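Local coordinates for vestitone reductase (Medicago sativa, PDB 2P4H), which catalyses the stereospecific, NADPH-dependent reduction of (3R)-vestitone, the penultimate step in making the defence compound medicarpin, at residues 136-141 and 287-293; 190-194 and 308-312; 256-261 and 272-278; 117-121 and 237-243. One frame throughout, in Å; residues are numbered along the deposited sequence.

Following the chain from the N terminus, residues 117-121, on strand 119-125, come first; interaction 4 closes their loop with the end of helix 227-239, inside the Rossmann-type part of the fold. Interaction 1 starts at 136-141 and closes at 287-293, building a small two-stranded sheet, and interaction 2 starts at 190-194 and closes on helix 305-319. These three loops cross one another. Interaction 3, a short loop between helix 256-266 and residues 272-278, nests inside both interactions 1 and 2 and lies about 41 Å, centre to centre, from interaction 4. Interactions 2 and 3 touch where Phe309 CZ meets Met259 CE at 3.6 Å.

Interaction 1 of 4, residues 136-141 and 287-293; sequences KDVLDE and PDLNTKK
Leu139 reaches across to Pro287 with one branch, its CD1 lying 3.6 Å from CG of the proline ring, the two side chains crossing at a slant. The same methyl also meets Leu289 CD2, at 4.1 Å; both leucines lie on the same face of the strand pair, with the proline beside them. On the other face Val138 CG1, anti to the backbone N (chi1 -178°), lies 4.0 Å from Asn290 CB. Between these faces runs a two-stranded parallel sheet, 138-139 against 288-289, a small addition to the Rossmann-type fold. Leu139 holds both neighbours: its N donates to Asp288 O at 2.9 Å, and its O accepts from Asn290 N. Asp288 N gives a nearly straight bond to Asp137 O (2.8 Å). Past the strands, Glu141 bends at chi2 (79°) and lays its carboxylate against the aliphatic stem of Lys293, Glu141 CD 3.6 Å from Lys293 CD. Their charged ends diverge: Glu141 OE2 accepts from Asn248 N and Lys293 NZ donates to Arg246 O. A water donates to Glu141 OE1 and to Asn290 O while accepting from Lys293 N. With an alanine for Glu141, that water and the Asn248 amide would probably each lose an acceptor.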
# COMPACT_ATOMS: atom_id res chain seq x y z
N LYS A 136 12.24 -2.06 -18.98
CA LYS A 136 11.95 -0.63 -18.93
C LYS A 136 12.19 -0.11 -17.52
O LYS A 136 11.67 -0.66 -16.55
CB LYS A 136 10.50 -0.36 -19.34
CG LYS A 136 10.17 -0.81 -20.75
CD LYS A 136 8.93 -0.11 -21.30
CE LYS A 136 7.69 -0.40 -20.47
NZ LYS A 136 6.50 0.28 -21.05
N ASP A 137 12.98 0.96 -17.41
CA ASP A 137 13.29 1.54 -16.10
C ASP A 137 12.23 2.51 -15.60
O ASP A 137 12.27 2.93 -14.45
CB ASP A 137 14.65 2.23 -16.13
CG ASP A 137 14.69 3.41 -17.07
OD1 ASP A 137 15.72 4.12 -17.10
OD2 ASP A 137 13.70 3.62 -17.80
N VAL A 138 11.28 2.88 -16.46
CA VAL A 138 10.20 3.78 -16.06
C VAL A 138 8.88 3.19 -16.56
O VAL A 138 8.73 2.90 -17.75
CB VAL A 138 10.36 5.19 -16.67
CG1 VAL A 138 9.24 6.10 -16.18
CG2 VAL A 138 11.71 5.77 -16.27
N LEU A 139 7.94 3.01 -15.65
CA LEU A 139 6.63 2.45 -15.99
C LEU A 139 5.50 3.41 -15.66
O LEU A 139 5.66 4.31 -14.83
CB LEU A 139 6.41 1.15 -15.20
CG LEU A 139 7.44 0.03 -15.36
CD1 LEU A 139 7.07 -1.13 -14.46
CD2 LEU A 139 7.48 -0.41 -16.81
N ASP A 140 4.37 3.24 -16.33
CA ASP A 140 3.20 4.06 -16.03
C ASP A 140 1.97 3.17 -15.88
O ASP A 140 2.08 1.94 -15.84
CB ASP A 140 2.98 5.18 -17.07
CG ASP A 140 2.66 4.66 -18.45
OD1 ASP A 140 2.23 3.50 -18.59
OD2 ASP A 140 2.82 5.45 -19.42
N GLU A 141 0.80 3.78 -15.80
CA GLU A 141 -0.44 3.04 -15.60
C GLU A 141 -0.87 2.10 -16.74
O GLU A 141 -1.86 1.37 -16.59
CB GLU A 141 -1.57 4.01 -15.24
CG GLU A 141 -1.40 4.70 -13.88
CD GLU A 141 -0.42 5.88 -13.89
OE1 GLU A 141 0.09 6.25 -14.97
OE2 GLU A 141 -0.16 6.43 -12.80
N PRO A 287 11.94 -0.56 -11.21
CA PRO A 287 11.55 0.55 -12.08
C PRO A 287 10.92 1.72 -11.34
O PRO A 287 10.34 1.55 -10.27
CB PRO A 287 10.57 -0.10 -13.05
CG PRO A 287 9.89 -1.11 -12.18
CD PRO A 287 11.04 -1.71 -11.40
N ASP A 288 11.06 2.90 -11.93
CA ASP A 288 10.46 4.11 -11.38
C ASP A 288 9.00 4.05 -11.84
O ASP A 288 8.73 3.90 -13.04
CB ASP A 288 11.18 5.33 -11.98
CG ASP A 288 10.60 6.66 -11.50
OD1 ASP A 288 9.84 6.68 -10.51
OD2 ASP A 288 10.93 7.69 -12.12
N LEU A 289 8.07 4.10 -10.89
CA LEU A 289 6.65 4.06 -11.24
C LEU A 289 6.21 5.52 -11.36
O LEU A 289 5.84 6.16 -10.37
CB LEU A 289 5.86 3.32 -10.15
CG LEU A 289 6.44 1.95 -9.75
CD1 LEU A 289 5.54 1.29 -8.72
CD2 LEU A 289 6.60 1.05 -10.97
N ASN A 290 6.29 6.03 -12.59
CA ASN A 290 5.95 7.42 -12.92
C ASN A 290 4.63 7.84 -12.30
O ASN A 290 3.58 7.27 -12.60
CB ASN A 290 5.90 7.57 -14.44
CG ASN A 290 5.97 9.01 -14.90
OD1 ASN A 290 6.18 9.28 -16.09
ND2 ASN A 290 5.80 9.95 -13.97
N THR A 291 4.68 8.84 -11.43
CA THR A 291 3.50 9.31 -10.72
C THR A 291 2.94 10.62 -11.27
O THR A 291 2.18 11.34 -10.60
CB THR A 291 3.86 9.34 -9.21
OG1 THR A 291 4.17 8.00 -8.80
CG2 THR A 291 2.73 9.86 -8.35
N LYS A 292 3.29 10.91 -12.52
CA LYS A 292 2.81 12.12 -13.19
C LYS A 292 1.28 12.17 -13.29
O LYS A 292 0.69 13.23 -13.13
CB LYS A 292 3.44 12.21 -14.58
CG LYS A 292 2.94 13.37 -15.42
CD LYS A 292 3.72 13.46 -16.73
CE LYS A 292 3.20 14.57 -17.63
NZ LYS A 292 1.80 14.31 -18.08
N LYS A 293 0.64 11.03 -13.54
CA LYS A 293 -0.82 11.02 -13.67
C LYS A 293 -1.51 11.53 -12.41
O LYS A 293 -2.43 12.35 -12.48
CB LYS A 293 -1.31 9.61 -13.99
CG LYS A 293 -2.80 9.53 -14.31
CD LYS A 293 -3.23 8.09 -14.54
CE LYS A 293 -4.73 7.98 -14.82
NZ LYS A 293 -5.14 6.56 -15.05
O HOH W 1 1.85 8.40 -14.43

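Interaction 2 of 4, residues 190-194 and 308-312; sequences IVGRF and MFDDA
Val191 and Met308 meet in a buried helix-on-strand contact, where the end of strand 189-191 and the loop leaving it lie against one side of helix 305-319. No direct hydrogen bond joins the two segments, and the fit is mainly apolar. Met308 brings its CG up to Val191 CB at 3.6 Å, the two side chains crossing at about a right angle, with SD close behind. The valine's CG1, anti to the backbone N (chi1 -180°), is turned to the helix and touches Ala312 CB, also at 3.6 Å. Ile203 of helix 201-206 packs on that alanine, and Met224 of strand 219-226 touches both Val191 and Met308.

The strand belongs to the mixed sheet beside the parallel Rossmann-type sheet, so the contact packs helix 305-319, the last of the chain, against that smaller sheet. Gly192 lies against the helix backbone: its O is 3.3 Å from Ala312 CA, a CA-H...O contact, and this buried oxygen has no hydrogen-bond partner. Its phi and psi (159° and -156°) would press a CB against the preceding carbonyl, which calls for glycine. The side chain of Phe12, predicted to bind NADP(+), comes within about 5 Å of Gly192.

At the outer end Arg193 crosses Asp311 at about a right angle, its CG 3.6 Å from Asp311 CB. Arg193 NH1 lies 5.6 Å from Asp311 OD1; a water in the guanidinium plane bridges them, accepting from NH1 and donating to OD1. Arg193 NH2 forms a salt bridge with Glu318, and Asp311 OD2 hydrogen-bonds to His226 NE2.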
# COMPACT_ATOMS: atom_id res chain seq x y z
N ILE A 190 6.14 1.07 0.88
CA ILE A 190 5.48 2.05 1.74
C ILE A 190 6.29 2.17 3.03
O ILE A 190 6.49 1.18 3.74
CB ILE A 190 4.05 1.61 2.05
CG1 ILE A 190 3.28 1.38 0.74
CG2 ILE A 190 3.35 2.67 2.90
CD1 ILE A 190 1.95 0.71 0.94
N VAL A 191 6.74 3.39 3.34
CA VAL A 191 7.59 3.62 4.50
C VAL A 191 7.22 4.86 5.31
O VAL A 191 6.77 5.86 4.76
CB VAL A 191 9.07 3.76 4.01
CG1 VAL A 191 10.01 4.00 5.19
CG2 VAL A 191 9.47 2.51 3.23
N GLY A 192 7.41 4.78 6.63
CA GLY A 192 7.12 5.90 7.51
C GLY A 192 6.92 5.41 8.92
O GLY A 192 7.44 4.37 9.30
N ARG A 193 6.19 6.18 9.73
CA ARG A 193 5.90 5.74 11.09
C ARG A 193 4.81 4.69 10.95
O ARG A 193 4.19 4.56 9.89
CB ARG A 193 5.37 6.89 11.96
CG ARG A 193 6.36 8.00 12.24
CD ARG A 193 5.77 8.96 13.28
NE ARG A 193 5.47 8.26 14.53
CZ ARG A 193 6.36 8.00 15.48
NH1 ARG A 193 7.62 8.39 15.35
NH2 ARG A 193 5.99 7.33 16.56
N PHE A 194 4.57 3.93 12.01
CA PHE A 194 3.53 2.91 12.00
C PHE A 194 2.98 2.70 13.40
O PHE A 194 3.66 2.97 14.39
CB PHE A 194 4.08 1.59 11.43
CG PHE A 194 5.32 1.08 12.12
CD1 PHE A 194 5.23 0.18 13.18
CD2 PHE A 194 6.58 1.49 11.69
CE1 PHE A 194 6.38 -0.30 13.80
CE2 PHE A 194 7.74 1.01 12.30
CZ PHE A 194 7.64 0.11 13.36
N MET A 308 10.51 10.55 5.03
CA MET A 308 10.14 9.15 5.01
C MET A 308 11.10 8.28 5.83
O MET A 308 10.66 7.49 6.68
CB MET A 308 10.09 8.67 3.56
CG MET A 308 9.75 7.20 3.39
SD MET A 308 9.87 6.69 1.67
CE MET A 308 11.61 6.95 1.36
N PHE A 309 12.39 8.42 5.57
CA PHE A 309 13.38 7.64 6.31
C PHE A 309 13.42 8.04 7.78
O PHE A 309 13.54 7.17 8.64
CB PHE A 309 14.77 7.81 5.68
CG PHE A 309 15.00 6.94 4.47
CD1 PHE A 309 15.09 5.55 4.61
CD2 PHE A 309 15.10 7.50 3.21
CE1 PHE A 309 15.28 4.74 3.49
CE2 PHE A 309 15.29 6.69 2.08
CZ PHE A 309 15.38 5.31 2.22
N ASP A 310 13.32 9.33 8.08
CA ASP A 310 13.37 9.74 9.48
C ASP A 310 12.19 9.24 10.28
O ASP A 310 12.35 8.78 11.41
CB ASP A 310 13.48 11.26 9.62
CG ASP A 310 13.87 11.67 11.02
OD1 ASP A 310 14.99 11.29 11.45
OD2 ASP A 310 13.07 12.34 11.70
N ASP A 311 10.99 9.33 9.71
CA ASP A 311 9.80 8.87 10.42
C ASP A 311 9.91 7.38 10.71
O ASP A 311 9.57 6.93 11.81
CB ASP A 311 8.53 9.17 9.62
CG ASP A 311 8.13 10.64 9.70
OD1 ASP A 311 8.55 11.31 10.67
OD2 ASP A 311 7.39 11.12 8.82
N ALA A 312 10.38 6.61 9.74
CA ALA A 312 10.53 5.17 9.93
C ALA A 312 11.60 4.87 10.99
O ALA A 312 11.39 4.05 11.88
CB ALA A 312 10.91 4.50 8.61
O HOH W 2 8.85 10.42 13.61

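Interaction 3 of 4, residues 256-261 and 272-278; sequences IEEMSQ and ILTVDEL
Ser260 and Leu273 make the tight spot of this contact: the serine OG donates to Leu273 O at 2.6 Å, approaching in the carbonyl plane. It is placed for this by lying anti to the backbone N (chi1 171°), pointing from helix 256-266 at the loop. Beside it, Leu278 presses CD1 onto Ser260 CB at 3.7 Å; Leu278 CD1 also lies 4.4 Å from Ile256 CG1. Leu209 of helix 208-211 packs on both Ile256 and Ser260.

The loop that folds back on the helix is shaped by an ST motif, in which Thr274 OG1 accepts from Glu277 N, while Glu277 OE1 accepts from Thr274 N with its anti lone pair.

The solvent side is looser: exposed Gln261 meets Val275 CG2 first with its CG, at 3.5 Å, the amide a little farther off, and waters take over the polar links. One runs outward from the tight spot, donating to Ser260 OG and accepting from Val275 N. Replacing Ser260 with an alanine would probably leave Leu273 O without its donor and this water short of an acceptor. Another water donates to Glu257 OE1, which also salt-bridges Arg285, and to Leu278 O.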
# COMPACT_ATOMS: atom_id res chain seq x y z
N ILE A 256 20.35 2.34 -4.07
CA ILE A 256 20.92 2.05 -2.76
C ILE A 256 22.15 2.91 -2.46
O ILE A 256 22.45 3.20 -1.30
CB ILE A 256 21.24 0.53 -2.64
CG1 ILE A 256 21.46 0.15 -1.18
CG2 ILE A 256 22.43 0.17 -3.51
CD1 ILE A 256 21.42 -1.34 -0.93
N GLU A 257 22.85 3.34 -3.51
CA GLU A 257 24.03 4.19 -3.34
C GLU A 257 23.62 5.57 -2.81
O GLU A 257 24.30 6.15 -1.96
CB GLU A 257 24.78 4.35 -4.67
CG GLU A 257 25.37 3.05 -5.22
CD GLU A 257 24.38 2.22 -6.03
OE1 GLU A 257 24.79 1.15 -6.53
OE2 GLU A 257 23.20 2.61 -6.16
N GLU A 258 22.52 6.10 -3.33
CA GLU A 258 22.04 7.41 -2.87
C GLU A 258 21.47 7.24 -1.47
O GLU A 258 21.57 8.14 -0.63
CB GLU A 258 20.98 7.95 -3.84
CG GLU A 258 21.56 8.23 -5.22
CD GLU A 258 20.57 8.86 -6.18
OE1 GLU A 258 20.91 8.99 -7.37
OE2 GLU A 258 19.47 9.24 -5.74
N MET A 259 20.89 6.08 -1.21
CA MET A 259 20.35 5.75 0.10
C MET A 259 21.50 5.82 1.12
O MET A 259 21.38 6.40 2.19
CB MET A 259 19.76 4.34 0.04
CG MET A 259 19.15 3.82 1.31
SD MET A 259 18.58 2.12 1.03
CE MET A 259 16.83 2.35 0.77
N SER A 260 22.63 5.22 0.76
CA SER A 260 23.81 5.22 1.62
C SER A 260 24.30 6.64 1.92
O SER A 260 24.62 6.96 3.06
CB SER A 260 24.94 4.43 0.96
OG SER A 260 26.15 4.60 1.69
N GLN A 261 24.36 7.48 0.89
CA GLN A 261 24.83 8.84 1.11
C GLN A 261 23.90 9.61 2.04
O GLN A 261 24.36 10.32 2.94
CB GLN A 261 24.98 9.58 -0.22
CG GLN A 261 26.05 8.96 -1.11
CD GLN A 261 26.35 9.78 -2.35
OE1 GLN A 261 25.43 10.28 -3.00
NE2 GLN A 261 27.62 9.91 -2.69
N ILE A 272 27.03 2.22 8.41
CA ILE A 272 26.37 2.09 7.12
C ILE A 272 27.36 1.85 5.99
O ILE A 272 28.38 2.53 5.89
CB ILE A 272 25.56 3.37 6.81
CG1 ILE A 272 24.48 3.57 7.87
CG2 ILE A 272 24.95 3.28 5.41
CD1 ILE A 272 23.74 4.89 7.75
N LEU A 273 27.05 0.88 5.14
CA LEU A 273 27.90 0.57 4.00
C LEU A 273 28.03 1.83 3.15
O LEU A 273 27.04 2.49 2.84
CB LEU A 273 27.28 -0.54 3.15
CG LEU A 273 27.28 -1.94 3.77
CD1 LEU A 273 26.37 -2.85 2.97
CD2 LEU A 273 28.71 -2.48 3.78
N THR A 274 29.26 2.16 2.79
CA THR A 274 29.53 3.35 1.98
C THR A 274 29.31 3.08 0.50
O THR A 274 29.20 1.93 0.06
CB THR A 274 30.98 3.82 2.14
OG1 THR A 274 31.86 2.80 1.64
CG2 THR A 274 31.30 4.09 3.61
N VAL A 275 29.28 4.15 -0.28
CA VAL A 275 29.13 4.03 -1.72
C VAL A 275 30.27 3.14 -2.24
O VAL A 275 30.04 2.27 -3.08
CB VAL A 275 29.18 5.42 -2.38
CG1 VAL A 275 29.49 5.30 -3.87
CG2 VAL A 275 27.84 6.13 -2.18
N ASP A 276 31.48 3.34 -1.73
CA ASP A 276 32.60 2.52 -2.19
C ASP A 276 32.40 1.04 -1.86
O ASP A 276 32.70 0.17 -2.68
CB ASP A 276 33.92 3.01 -1.59
CG ASP A 276 35.13 2.43 -2.30
OD1 ASP A 276 35.22 2.60 -3.53
OD2 ASP A 276 35.98 1.81 -1.63
N GLU A 277 31.90 0.76 -0.66
CA GLU A 277 31.66 -0.63 -0.25
C GLU A 277 30.52 -1.25 -1.05
O GLU A 277 30.43 -2.48 -1.16
CB GLU A 277 31.37 -0.68 1.25
CG GLU A 277 32.57 -0.28 2.10
CD GLU A 277 32.26 -0.24 3.59
OE1 GLU A 277 31.25 0.38 3.98
OE2 GLU A 277 33.05 -0.82 4.37
N LEU A 278 29.67 -0.41 -1.63
CA LEU A 278 28.54 -0.89 -2.42
C LEU A 278 28.87 -1.01 -3.91
O LEU A 278 28.01 -1.39 -4.70
CB LEU A 278 27.33 0.04 -2.24
CG LEU A 278 26.68 0.01 -0.86
CD1 LEU A 278 25.74 1.20 -0.68
CD2 LEU A 278 25.92 -1.31 -0.70
O HOH W 3 27.30 0.29 -6.74
O HOH W 4 28.24 6.46 1.28

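Interaction 4 of 4, residues 117-121 and 237-243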
# COMPACT_ATOMS: atom_id res chain seq x y z
N VAL A 117 -21.86 5.16 -1.31
CA VAL A 117 -20.44 5.11 -1.66
C VAL A 117 -20.13 5.88 -2.94
O VAL A 117 -20.68 5.59 -4.00
CB VAL A 117 -19.96 3.65 -1.82
CG1 VAL A 117 -18.52 3.63 -2.31
CG2 VAL A 117 -20.06 2.92 -0.49
N LYS A 118 -19.25 6.88 -2.83
CA LYS A 118 -18.88 7.68 -3.99
C LYS A 118 -17.56 7.24 -4.62
O LYS A 118 -17.29 7.54 -5.78
CB LYS A 118 -18.82 9.17 -3.62
CG LYS A 118 -17.86 9.55 -2.51
CD LYS A 118 -17.96 11.04 -2.23
CE LYS A 118 -16.99 11.49 -1.15
NZ LYS A 118 -17.09 12.96 -0.91
N ARG A 119 -16.74 6.52 -3.86
CA ARG A 119 -15.49 6.02 -4.40
C ARG A 119 -15.03 4.76 -3.67
O ARG A 119 -15.11 4.67 -2.44
CB ARG A 119 -14.37 7.07 -4.31
CG ARG A 119 -13.13 6.69 -5.13
CD ARG A 119 -13.24 7.12 -6.58
NE ARG A 119 -12.72 8.47 -6.76
CZ ARG A 119 -12.52 9.07 -7.93
NH1 ARG A 119 -12.80 8.44 -9.07
NH2 ARG A 119 -12.00 10.28 -7.97
N PHE A 120 -14.56 3.79 -4.45
CA PHE A 120 -14.03 2.53 -3.95
C PHE A 120 -12.56 2.57 -4.32
O PHE A 120 -12.22 2.65 -5.51
CB PHE A 120 -14.72 1.34 -4.63
CG PHE A 120 -14.25 -0.01 -4.15
CD1 PHE A 120 -13.04 -0.53 -4.58
CD2 PHE A 120 -15.03 -0.75 -3.27
CE1 PHE A 120 -12.60 -1.78 -4.14
CE2 PHE A 120 -14.60 -2.00 -2.82
CZ PHE A 120 -13.39 -2.52 -3.25
N ILE A 121 -11.68 2.56 -3.32
CA ILE A 121 -10.25 2.62 -3.59
C ILE A 121 -9.57 1.32 -3.21
O ILE A 121 -9.61 0.89 -2.05
CB ILE A 121 -9.60 3.80 -2.83
CG1 ILE A 121 -10.33 5.09 -3.19
CG2 ILE A 121 -8.13 3.91 -3.21
CD1 ILE A 121 -9.72 6.35 -2.58
N LEU A 237 -8.46 11.35 -3.43
CA LEU A 237 -9.23 10.69 -4.49
C LEU A 237 -10.69 10.45 -4.09
O LEU A 237 -11.56 10.31 -4.95
CB LEU A 237 -8.54 9.39 -4.89
CG LEU A 237 -7.18 9.65 -5.55
CD1 LEU A 237 -6.41 8.35 -5.69
CD2 LEU A 237 -7.39 10.31 -6.91
N LEU A 238 -10.95 10.39 -2.79
CA LEU A 238 -12.32 10.21 -2.31
C LEU A 238 -13.07 11.54 -2.41
O LEU A 238 -14.25 11.56 -2.78
CB LEU A 238 -12.32 9.75 -0.85
CG LEU A 238 -13.67 9.82 -0.13
CD1 LEU A 238 -14.64 8.82 -0.73
CD2 LEU A 238 -13.47 9.53 1.35
N GLU A 239 -12.39 12.63 -2.10
CA GLU A 239 -12.99 13.96 -2.10
C GLU A 239 -13.00 14.71 -3.43
O GLU A 239 -13.79 15.63 -3.62
CB GLU A 239 -12.31 14.85 -1.05
CG GLU A 239 -12.28 14.26 0.36
CD GLU A 239 -11.63 15.18 1.38
OE1 GLU A 239 -10.74 15.97 0.99
OE2 GLU A 239 -12.01 15.12 2.57
N ASN A 240 -12.11 14.32 -4.34
CA ASN A 240 -12.02 14.97 -5.65
C ASN A 240 -12.42 14.03 -6.77
O ASN A 240 -11.81 12.97 -6.96
CB ASN A 240 -10.60 15.49 -5.85
CG ASN A 240 -10.22 16.56 -4.85
OD1 ASN A 240 -10.49 17.75 -5.05
ND2 ASN A 240 -9.62 16.15 -3.74
N SER A 241 -13.45 14.42 -7.51
CA SER A 241 -14.00 13.62 -8.60
C SER A 241 -13.17 13.50 -9.87
O SER A 241 -13.69 13.63 -10.98
CB SER A 241 -15.40 14.15 -8.95
OG SER A 241 -15.34 15.51 -9.35
N VAL A 242 -11.87 13.25 -9.71
CA VAL A 242 -11.00 13.07 -10.87
C VAL A 242 -11.34 11.69 -11.45
O VAL A 242 -12.00 10.88 -10.79
CB VAL A 242 -9.51 13.15 -10.47
CG1 VAL A 242 -9.19 14.54 -9.94
CG2 VAL A 242 -9.18 12.10 -9.42
N PRO A 243 -10.91 11.40 -12.68
CA PRO A 243 -11.21 10.11 -13.30
C PRO A 243 -10.85 8.87 -12.49
O PRO A 243 -9.82 8.83 -11.81
CB PRO A 243 -10.44 10.16 -14.62
CG PRO A 243 -10.43 11.62 -14.95
CD PRO A 243 -10.14 12.26 -13.61
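Arg119, in the segment 117-121, faces the last turn of helix 227-239, its CA 5.7 Å from that of Leu238. The helix ends at Glu239; the chain leaves helical angles at Asn240 and bends through an inverse gamma turn centred on Ser241, so that the carbonyls of Leu237, Asn240 and Val242 gather round one spot.

Arg119 fills it. With CG anti to the backbone N (chi1 -168°) and bends at chi2 and chi3, its guanidinium presents its edge to the carbonyls. NE and NH2 grip Leu237 O side-on, NE at 2.8 Å from above the carbonyl plane and NH2 at 3.1 Å on a lone pair. End-on, NH1 and NH2 share Val242 O, at 3.1 and 2.9 Å. NH2 also gives a weak bond to Asn240 O. These bonds fix the rotation of the group, and a salt bridge from NH1 to Asp181 answers its charge. Nearby, Lys118 lays its extended chain across Leu238 at about a right angle, CE 3.6 Å from CD1. Deeper in, Ile121 CD1 meets Leu237 CB at 4.0 Å, alongside Val183 and Leu185 of the next strand.

Helices packed on a parallel sheet are characteristic of the Rossmann-type fold to which this family belongs; here an arginine ties the helix's C-terminal end to an inner strand of the seven-stranded sheet.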